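Local coordinates for tryptophan decarboxylase 1 (Oryza sativa subsp. japonica, PDB 6KHO), which decarboxylates L-tryptophan to tryptamine and 5-hydroxy-L-tryptophan to serotonin, as a homodimer that uses pyridoxal 5'-phosphate as cofactor, at residues P105-A110 / H329-T334; C335-C340 / R383-K388. All blocks are in the same frame, centred on the assembly; numbering follows the deposited sequence.

Contact 1: residues P105-A110 / H329-T334; sequences PSTNSA and HKWLMT. With PLP (pyridoxal-5'-phosphate), chain C.
Thr107 grips the backbone turn that follows Lys330 with both its amide and its hydroxyl. Its N donates to Lys330 O at 3.0 Å, nearly in line with the carbonyl bond (C=O...N 162°). OG1 gives a second bond to the same oxygen, 2.9 Å from Thr107 OG1 to Lys330 O, arriving from the flank and tilted 29° from the carbonyl plane. The hydroxyl is itself an acceptor, with Met333 N 2.8 Å from Thr107 OG1. This double role depends on chi1 of 66°, which places OG1 between the backbone N and the carbonyl carbon of Thr107. Further along, Ser109 OG donates in the carbonyl plane to Met333 O at 2.8 Å; as N-cap of the next helix, the same hydroxyl also accepts from Ala112 N. Water 1 sits between the two backbones, 2.8 Å from Thr107 O and 2.7 Å from His329 O. Packing completes the seam: Met333 CG lies 3.6 Å from Asn108 O, Met333 CB meets Ser109 CB, and Thr107 CG2 approaches the Trp331 ring obliquely. Trp331 stacks on Tyr301 and hydrogen-bonds through NE1 to Asp408 OD2, while Asn108 ND2 reaches Ser120 O of the second subunit. The Lys330 side chain leads off to the cofactor, where NZ is 1.4 Å from PLP C4A, a covalent link. A lysine joined to PLP C4A is consistent with the internal aldimine of PLP-dependent group II decarboxylases, and the 105-110 loop fastens the backbone at this residue.

Contact 2: residues C335-C340 / R383-K388; sequences CLDCTC and RFRGLK
At the dimer interface of the PLP-dependent decarboxylase fold, the chain entering helix 386-420, with Arg385 and Lys388, meets the loop that leads into strand 339-343, with Cys335 and Asp337. Lys388 NZ donates to Cys335 O at 2.8 Å and to Asp337 O at 3.0 Å, standing above both carbonyl planes, by 39° and 53°. Beyond CG the lysine chain runs extended, which carries the ammonium into the bend around the cis peptide before Asp337. Its CD passes Cys335 SG at 4.1 Å, and Asp116 adds a salt bridge to NZ. Arg385 NH2 pairs with Asp337 OD2 at 3.6 Å by charge alone, since the oxygen lies well out of the guanidinium plane; the stronger partner of this NH2 is Asp337 of the second subunit. Water 2, at the guanidinium edge, accepts from Arg385 NE and Asp337 N. A methionine in place of Lys388 would probably leave the carbonyls of Cys335 and Asp337 without this shared donor and take from Asp116 its salt bridge to this ammonium. Two carbonyls and a carboxylate around one buried ammonium are likely to favour its protonated state.

Both contacts are buried, and they fasten successive parts of one run of chain: 329-334 in contact 1, on and after the short helix 328-331, then 335-340 in contact 2, entering strand 339-343. Their centres lie 11 Å apart, and they meet directly where His329 ND1 is 2.8 Å from Cys338 N, a probable hydrogen bond, and where Thr334 CG2 packs on Lys388 CD at 3.7 Å. The chemistry differs. The hydrogen bonds across contact 1 join hydroxyls and backbone groups beside the cofactor lysine; contact 2 relies on cationic side chains. Each also touches the second subunit, and a cross-subunit salt bridge, Arg385 to Asp337 of the second subunit, is found at contact 2.

Contact 1: residues P105-A110 / H329-T334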
ATOM      1  N   PRO A 105       3.369  17.401  -9.051  1.00 29.61           N
ATOM      2  CA  PRO A 105       3.294  16.441 -10.159  1.00 32.74           C
ATOM      3  C   PRO A 105       3.673  15.039  -9.704  1.00 32.93           C
ATOM      4  O   PRO A 105       4.433  14.852  -8.750  1.00 35.04           O
ATOM      5  CB  PRO A 105       4.295  16.995 -11.180  1.00 34.21           C
ATOM      6  CG  PRO A 105       5.171  17.884 -10.424  1.00 37.68           C
ATOM      7  CD  PRO A 105       4.350  18.464  -9.308  1.00 35.80           C
ATOM      8  N   SER A 106       3.098  14.042 -10.371  1.00 34.95           N
ATOM      9  CA  SER A 106       3.492  12.650 -10.164  1.00 32.23           C
ATOM     10  C   SER A 106       4.485  12.326 -11.276  1.00 32.40           C
ATOM     11  O   SER A 106       4.110  11.803 -12.325  1.00 32.64           O
ATOM     12  CB  SER A 106       2.278  11.727 -10.170  1.00 32.27           C
ATOM     13  OG  SER A 106       1.484  11.913 -11.338  1.00 33.70           O
ATOM     14  N   THR A 107       5.762  12.667 -11.057  1.00 30.03           N
ATOM     15  CA  THR A 107       6.741  12.523 -12.128  1.00 29.74           C
ATOM     16  C   THR A 107       7.022  11.044 -12.375  1.00 29.60           C
ATOM     17  O   THR A 107       6.914  10.209 -11.474  1.00 32.33           O
ATOM     18  CB  THR A 107       8.038  13.292 -11.818  1.00 32.40           C
ATOM     19  OG1 THR A 107       8.735  12.727 -10.687  1.00 30.33           O
ATOM     20  CG2 THR A 107       7.731  14.770 -11.535  1.00 31.58           C
ATOM     21  N   ASN A 108       7.326  10.715 -13.627  1.00 29.11           N
ATOM     22  CA  ASN A 108       7.372   9.325 -14.056  1.00 29.15           C
ATOM     23  C   ASN A 108       8.503   9.148 -15.064  1.00 30.16           C
ATOM     24  O   ASN A 108       9.096  10.120 -15.549  1.00 28.81           O
ATOM     25  CB  ASN A 108       6.011   8.906 -14.651  1.00 28.70           C
ATOM     26  CG  ASN A 108       5.670   7.451 -14.391  1.00 30.94           C
ATOM     27  OD1 ASN A 108       6.502   6.674 -13.911  1.00 27.94           O
ATOM     28  ND2 ASN A 108       4.432   7.073 -14.717  1.00 29.39           N
ATOM     29  N   SER A 109       8.795   7.888 -15.394  1.00 29.69           N
ATOM     30  CA  SER A 109       9.860   7.595 -16.343  1.00 29.66           C
ATOM     31  C   SER A 109       9.651   6.204 -16.922  1.00 27.20           C
ATOM     32  O   SER A 109       9.030   5.337 -16.294  1.00 25.93           O
ATOM     33  CB  SER A 109      11.247   7.692 -15.692  1.00 29.06           C
ATOM     34  OG  SER A 109      11.433   6.683 -14.698  1.00 27.38           O
ATOM     35  N   ALA A 110      10.186   6.001 -18.128  1.00 25.12           N
ATOM     36  CA  ALA A 110      10.068   4.694 -18.774  1.00 25.73           C
ATOM     37  C   ALA A 110      10.710   3.597 -17.932  1.00 25.36           C
ATOM     38  O   ALA A 110      10.173   2.487 -17.838  1.00 25.94           O
ATOM     39  CB  ALA A 110      10.692   4.741 -20.169  1.00 25.28           C
ATOM     40  N   HIS A 329       7.857   8.956  -5.550  1.00 27.14           N
ATOM     41  CA  HIS A 329       6.712   9.063  -6.451  1.00 28.71           C
ATOM     42  C   HIS A 329       6.168  10.481  -6.555  1.00 31.20           C
ATOM     43  O   HIS A 329       5.196  10.702  -7.285  1.00 31.50           O
ATOM     44  CB  HIS A 329       5.601   8.060  -6.076  1.00 30.34           C
ATOM     45  CG  HIS A 329       4.817   8.400  -4.842  1.00 31.51           C
ATOM     46  ND1 HIS A 329       4.549   7.463  -3.866  1.00 31.65           N
ATOM     47  CD2 HIS A 329       4.173   9.531  -4.461  1.00 33.64           C
ATOM     48  CE1 HIS A 329       3.804   8.012  -2.921  1.00 33.89           C
ATOM     49  NE2 HIS A 329       3.563   9.267  -3.258  1.00 32.90           N
ATOM     50  N   LYS A 330       6.775  11.446  -5.870  1.00 27.63           N
ATOM     51  CA  LYS A 330       6.491  12.843  -6.167  1.00 28.63           C
ATOM     52  C   LYS A 330       7.461  13.326  -7.233  1.00 30.42           C
ATOM     53  O   LYS A 330       7.117  13.356  -8.415  1.00 32.72           O
ATOM     54  CB  LYS A 330       6.599  13.712  -4.909  1.00 32.48           C
ATOM     55  CG  LYS A 330       5.568  13.369  -3.873  1.00 36.69           C
ATOM     56  CD  LYS A 330       4.444  14.354  -3.867  1.00 41.91           C
ATOM     57  CE  LYS A 330       3.949  14.545  -2.454  1.00 38.59           C
ATOM     58  NZ  LYS A 330       2.479  14.520  -2.411  1.00 46.85           N
ATOM     59  N   TRP A 331       8.696  13.632  -6.834  1.00 28.51           N
ATOM     60  CA  TRP A 331       9.628  14.370  -7.681  1.00 28.37           C
ATOM     61  C   TRP A 331      10.860  13.553  -8.080  1.00 28.42           C
ATOM     62  O   TRP A 331      11.901  14.134  -8.402  1.00 29.79           O
ATOM     63  CB  TRP A 331      10.045  15.654  -6.945  1.00 29.97           C
ATOM     64  CG  TRP A 331      10.515  16.794  -7.811  1.00 31.53           C
ATOM     65  CD1 TRP A 331      10.527  16.857  -9.183  1.00 32.54           C
ATOM     66  CD2 TRP A 331      11.050  18.040  -7.349  1.00 31.07           C
ATOM     67  NE1 TRP A 331      11.035  18.076  -9.596  1.00 32.40           N
ATOM     68  CE2 TRP A 331      11.369  18.812  -8.488  1.00 32.98           C
ATOM     69  CE3 TRP A 331      11.287  18.583  -6.072  1.00 34.18           C
ATOM     70  CZ2 TRP A 331      11.912  20.097  -8.387  1.00 33.86           C
ATOM     71  CZ3 TRP A 331      11.826  19.847  -5.976  1.00 31.51           C
ATOM     72  CH2 TRP A 331      12.132  20.593  -7.124  1.00 34.40           C
ATOM     73  N   LEU A 332      10.791  12.225  -8.081  1.00 28.83           N
ATOM     74  CA  LEU A 332      11.974  11.465  -8.495  1.00 30.58           C
ATOM     75  C   LEU A 332      11.628  10.401  -9.542  1.00 30.01           C
ATOM     76  O   LEU A 332      12.199   9.301  -9.556  1.00 31.24           O
ATOM     77  CB  LEU A 332      12.678  10.849  -7.287  1.00 28.76           C
ATOM     78  CG  LEU A 332      14.187  10.644  -7.454  1.00 34.75           C
ATOM     79  CD1 LEU A 332      14.892  11.991  -7.568  1.00 31.89           C
ATOM     80  CD2 LEU A 332      14.771   9.808  -6.313  1.00 35.34           C
ATOM     81  N   MET A 333      10.681  10.717 -10.433  1.00 28.22           N
ATOM     82  CA  MET A 333      10.427   9.960 -11.671  1.00 30.72           C
ATOM     83  C   MET A 333      10.104   8.489 -11.432  1.00 29.50           C
ATOM     84  O   MET A 333      10.375   7.644 -12.290  1.00 27.84           O
ATOM     85  CB  MET A 333      11.610  10.070 -12.633  1.00 29.68           C
ATOM     86  CG  MET A 333      11.672  11.420 -13.339  1.00 36.77           C
ATOM     87  SD  MET A 333      13.170  11.600 -14.313  1.00 47.82           S
ATOM     88  CE  MET A 333      14.348  11.812 -13.025  1.00 36.92           C
ATOM     89  N   THR A 334       9.517   8.169 -10.286  1.00 27.37           N
ATOM     90  CA  THR A 334       9.138   6.805  -9.938  1.00 28.05           C
ATOM     91  C   THR A 334       7.627   6.770  -9.744  1.00 33.63           C
ATOM     92  O   THR A 334       7.104   7.464  -8.871  1.00 32.80           O
ATOM     93  CB  THR A 334       9.854   6.362  -8.659  1.00 29.71           C
ATOM     94  OG1 THR A 334      11.282   6.468  -8.825  1.00 30.62           O
ATOM     95  CG2 THR A 334       9.501   4.937  -8.319  1.00 28.48           C
TER
HETATM   96  N1  PLP C 601       3.317  15.337   3.099  1.00 37.10           N
HETATM   97  C2  PLP C 601       3.792  16.200   2.132  1.00 35.48           C
HETATM   98  C2A PLP C 601       4.712  17.330   2.475  1.00 32.79           C
HETATM   99  C3  PLP C 601       3.409  16.029   0.811  1.00 39.65           C
HETATM  100  O3  PLP C 601       3.885  16.885  -0.146  1.00 42.08           O
HETATM  101  C4  PLP C 601       2.564  14.984   0.456  1.00 42.48           C
HETATM  102  C4A PLP C 601       2.456  14.566  -0.983  1.00 39.02           C
HETATM  103  C5  PLP C 601       2.086  14.118   1.428  1.00 39.98           C
HETATM  104  C6  PLP C 601       2.464  14.301   2.756  1.00 39.06           C
HETATM  105  C5A PLP C 601       1.153  13.008   0.988  1.00 41.12           C
HETATM  106  O4P PLP C 601       0.954  12.016   1.966  1.00 40.92           O
HETATM  107  P   PLP C 601       0.509  10.509   1.548  1.00 42.61           P
HETATM  108  O1P PLP C 601      -0.660  10.544   0.603  1.00 48.93           O
HETATM  109  O2P PLP C 601       0.171   9.784   2.828  1.00 41.05           O
HETATM  110  O3P PLP C 601       1.631   9.780   0.831  1.00 35.88           O
HETATM  111  O   HOH W   1       4.888   9.445  -9.648  1.00 31.07           O

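Contact 2: residues C335-C340 / R383-K388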
ATOM      1  N   CYS A 335       6.919   5.977 -10.549  1.00 27.15           N
ATOM      2  CA  CYS A 335       5.460   5.987 -10.471  1.00 27.43           C
ATOM      3  C   CYS A 335       4.978   5.514  -9.094  1.00 32.32           C
ATOM      4  O   CYS A 335       5.663   4.758  -8.391  1.00 29.65           O
ATOM      5  CB  CYS A 335       4.855   5.100 -11.575  1.00 29.00           C
ATOM      6  SG  CYS A 335       5.392   3.338 -11.553  1.00 34.08           S
ATOM      7  N   LEU A 336       3.776   5.961  -8.713  1.00 27.83           N
ATOM      8  CA  LEU A 336       3.188   5.538  -7.442  1.00 31.03           C
ATOM      9  C   LEU A 336       3.050   4.014  -7.393  1.00 33.53           C
ATOM     10  O   LEU A 336       2.879   3.361  -8.426  1.00 32.64           O
ATOM     11  CB  LEU A 336       1.815   6.196  -7.254  1.00 33.65           C
ATOM     12  CG  LEU A 336       1.754   7.652  -6.756  1.00 34.22           C
ATOM     13  CD1 LEU A 336       2.061   8.668  -7.856  1.00 33.01           C
ATOM     14  CD2 LEU A 336       0.385   7.931  -6.140  1.00 35.71           C
ATOM     15  N   ASP A 337       3.143   3.428  -6.188  1.00 30.45           N
ATOM     16  CA  ASP A 337       3.502   4.097  -4.923  1.00 32.71           C
ATOM     17  C   ASP A 337       4.971   3.854  -4.584  1.00 33.06           C
ATOM     18  O   ASP A 337       5.508   2.769  -4.859  1.00 31.65           O
ATOM     19  CB  ASP A 337       2.658   3.586  -3.740  1.00 34.52           C
ATOM     20  CG  ASP A 337       1.212   3.288  -4.113  1.00 39.02           C
ATOM     21  OD1 ASP A 337       0.532   4.195  -4.632  1.00 43.04           O
ATOM     22  OD2 ASP A 337       0.753   2.144  -3.880  1.00 46.46           O
ATOM     23  N   CYS A 338       5.604   4.848  -3.960  1.00 32.14           N
ATOM     24  CA  CYS A 338       6.993   4.718  -3.540  1.00 27.64           C
ATOM     25  C   CYS A 338       7.362   5.812  -2.531  1.00 30.02           C
ATOM     26  O   CYS A 338       7.695   6.931  -2.928  1.00 29.32           O
ATOM     27  CB  CYS A 338       7.927   4.785  -4.752  1.00 29.22           C
ATOM     28  SG  CYS A 338       9.684   4.453  -4.322  1.00 32.98           S
ATOM     29  N   THR A 339       7.294   5.508  -1.237  1.00 26.29           N
ATOM     30  CA  THR A 339       7.739   6.429  -0.191  1.00 26.21           C
ATOM     31  C   THR A 339       8.840   5.745   0.596  1.00 27.26           C
ATOM     32  O   THR A 339       8.683   4.588   0.994  1.00 28.97           O
ATOM     33  CB  THR A 339       6.596   6.820   0.754  1.00 26.64           C
ATOM     34  OG1 THR A 339       5.546   7.430   0.000  1.00 30.82           O
ATOM     35  CG2 THR A 339       7.086   7.810   1.832  1.00 27.78           C
ATOM     36  N   CYS A 340       9.947   6.450   0.816  1.00 24.42           N
ATOM     37  CA  CYS A 340      11.104   5.892   1.504  1.00 26.69           C
ATOM     38  C   CYS A 340      11.170   6.454   2.917  1.00 28.25           C
ATOM     39  O   CYS A 340      11.160   7.671   3.095  1.00 27.55           O
ATOM     40  CB  CYS A 340      12.387   6.214   0.735  1.00 26.44           C
ATOM     41  SG  CYS A 340      12.368   5.422  -0.910  1.00 28.85           S
ATOM     42  N   ARG A 383       4.683  -5.771  -2.272  1.00 27.65           N
ATOM     43  CA  ARG A 383       5.216  -5.798  -3.627  1.00 32.08           C
ATOM     44  C   ARG A 383       6.727  -5.576  -3.625  1.00 28.08           C
ATOM     45  O   ARG A 383       7.305  -5.027  -2.688  1.00 29.55           O
ATOM     46  CB  ARG A 383       4.590  -4.690  -4.490  1.00 30.69           C
ATOM     47  CG  ARG A 383       3.182  -4.948  -4.966  1.00 35.46           C
ATOM     48  CD  ARG A 383       2.671  -3.753  -5.795  1.00 36.20           C
ATOM     49  NE  ARG A 383       3.572  -3.422  -6.900  1.00 32.53           N
ATOM     50  CZ  ARG A 383       3.520  -3.973  -8.102  1.00 37.61           C
ATOM     51  NH1 ARG A 383       2.601  -4.902  -8.389  1.00 38.43           N
ATOM     52  NH2 ARG A 383       4.388  -3.587  -9.028  1.00 36.68           N
ATOM     53  N   PHE A 384       7.350  -5.980  -4.731  1.00 29.94           N
ATOM     54  CA  PHE A 384       8.762  -5.727  -5.024  1.00 27.85           C
ATOM     55  C   PHE A 384       8.922  -4.290  -5.544  1.00 26.46           C
ATOM     56  O   PHE A 384       9.170  -4.043  -6.725  1.00 27.18           O
ATOM     57  CB  PHE A 384       9.231  -6.770  -6.036  1.00 27.05           C
ATOM     58  CG  PHE A 384      10.718  -6.779  -6.309  1.00 25.74           C
ATOM     59  CD1 PHE A 384      11.589  -5.911  -5.661  1.00 25.84           C
ATOM     60  CD2 PHE A 384      11.231  -7.667  -7.243  1.00 27.99           C
ATOM     61  CE1 PHE A 384      12.945  -5.938  -5.936  1.00 28.03           C
ATOM     62  CE2 PHE A 384      12.585  -7.701  -7.526  1.00 30.01           C
ATOM     63  CZ  PHE A 384      13.441  -6.834  -6.878  1.00 26.53           C
ATOM     64  N   ARG A 385       8.758  -3.322  -4.630  1.00 26.17           N
ATOM     65  CA  ARG A 385       8.872  -1.908  -4.999  1.00 27.87           C
ATOM     66  C   ARG A 385      10.305  -1.465  -5.208  1.00 27.73           C
ATOM     67  O   ARG A 385      10.532  -0.442  -5.859  1.00 26.52           O
ATOM     68  CB  ARG A 385       8.271  -0.991  -3.931  1.00 32.35           C
ATOM     69  CG  ARG A 385       6.819  -1.232  -3.638  1.00 34.36           C
ATOM     70  CD  ARG A 385       6.142  -0.018  -2.963  1.00 36.88           C
ATOM     71  NE  ARG A 385       4.749  -0.106  -3.352  1.00 39.85           N
ATOM     72  CZ  ARG A 385       3.818  -0.717  -2.635  1.00 44.70           C
ATOM     73  NH1 ARG A 385       4.131  -1.205  -1.435  1.00 43.04           N
ATOM     74  NH2 ARG A 385       2.572  -0.813  -3.115  1.00 37.73           N
ATOM     75  N   GLY A 386      11.269  -2.188  -4.646  1.00 26.09           N
ATOM     76  CA  GLY A 386      12.658  -1.805  -4.828  1.00 25.10           C
ATOM     77  C   GLY A 386      13.090  -1.820  -6.278  1.00 26.80           C
ATOM     78  O   GLY A 386      13.979  -1.063  -6.665  1.00 26.09           O
ATOM     79  N   LEU A 387      12.448  -2.654  -7.105  1.00 24.07           N
ATOM     80  CA  LEU A 387      12.916  -2.843  -8.472  1.00 26.58           C
ATOM     81  C   LEU A 387      12.815  -1.550  -9.276  1.00 28.04           C
ATOM     82  O   LEU A 387      13.782  -1.143  -9.935  1.00 24.54           O
ATOM     83  CB  LEU A 387      12.131  -3.976  -9.141  1.00 23.67           C
ATOM     84  CG  LEU A 387      12.621  -4.380 -10.535  1.00 26.49           C
ATOM     85  CD1 LEU A 387      14.072  -4.848 -10.481  1.00 27.14           C
ATOM     86  CD2 LEU A 387      11.740  -5.477 -11.119  1.00 25.26           C
ATOM     87  N   LYS A 388      11.655  -0.884  -9.239  1.00 22.88           N
ATOM     88  CA  LYS A 388      11.505   0.312 -10.067  1.00 25.76           C
ATOM     89  C   LYS A 388      12.417   1.433  -9.586  1.00 26.25           C
ATOM     90  O   LYS A 388      12.965   2.181 -10.404  1.00 26.05           O
ATOM     91  CB  LYS A 388      10.047   0.777 -10.098  1.00 26.04           C
ATOM     92  CG  LYS A 388       9.484   1.244  -8.761  1.00 25.56           C
ATOM     93  CD  LYS A 388       8.018   1.628  -8.914  1.00 29.38           C
ATOM     94  CE  LYS A 388       7.311   1.666  -7.564  1.00 29.28           C
ATOM     95  NZ  LYS A 388       5.865   2.031  -7.725  1.00 30.57           N
TER
HETATM   96  O   HOH W   2       3.180   0.197  -6.109  1.00 30.02           O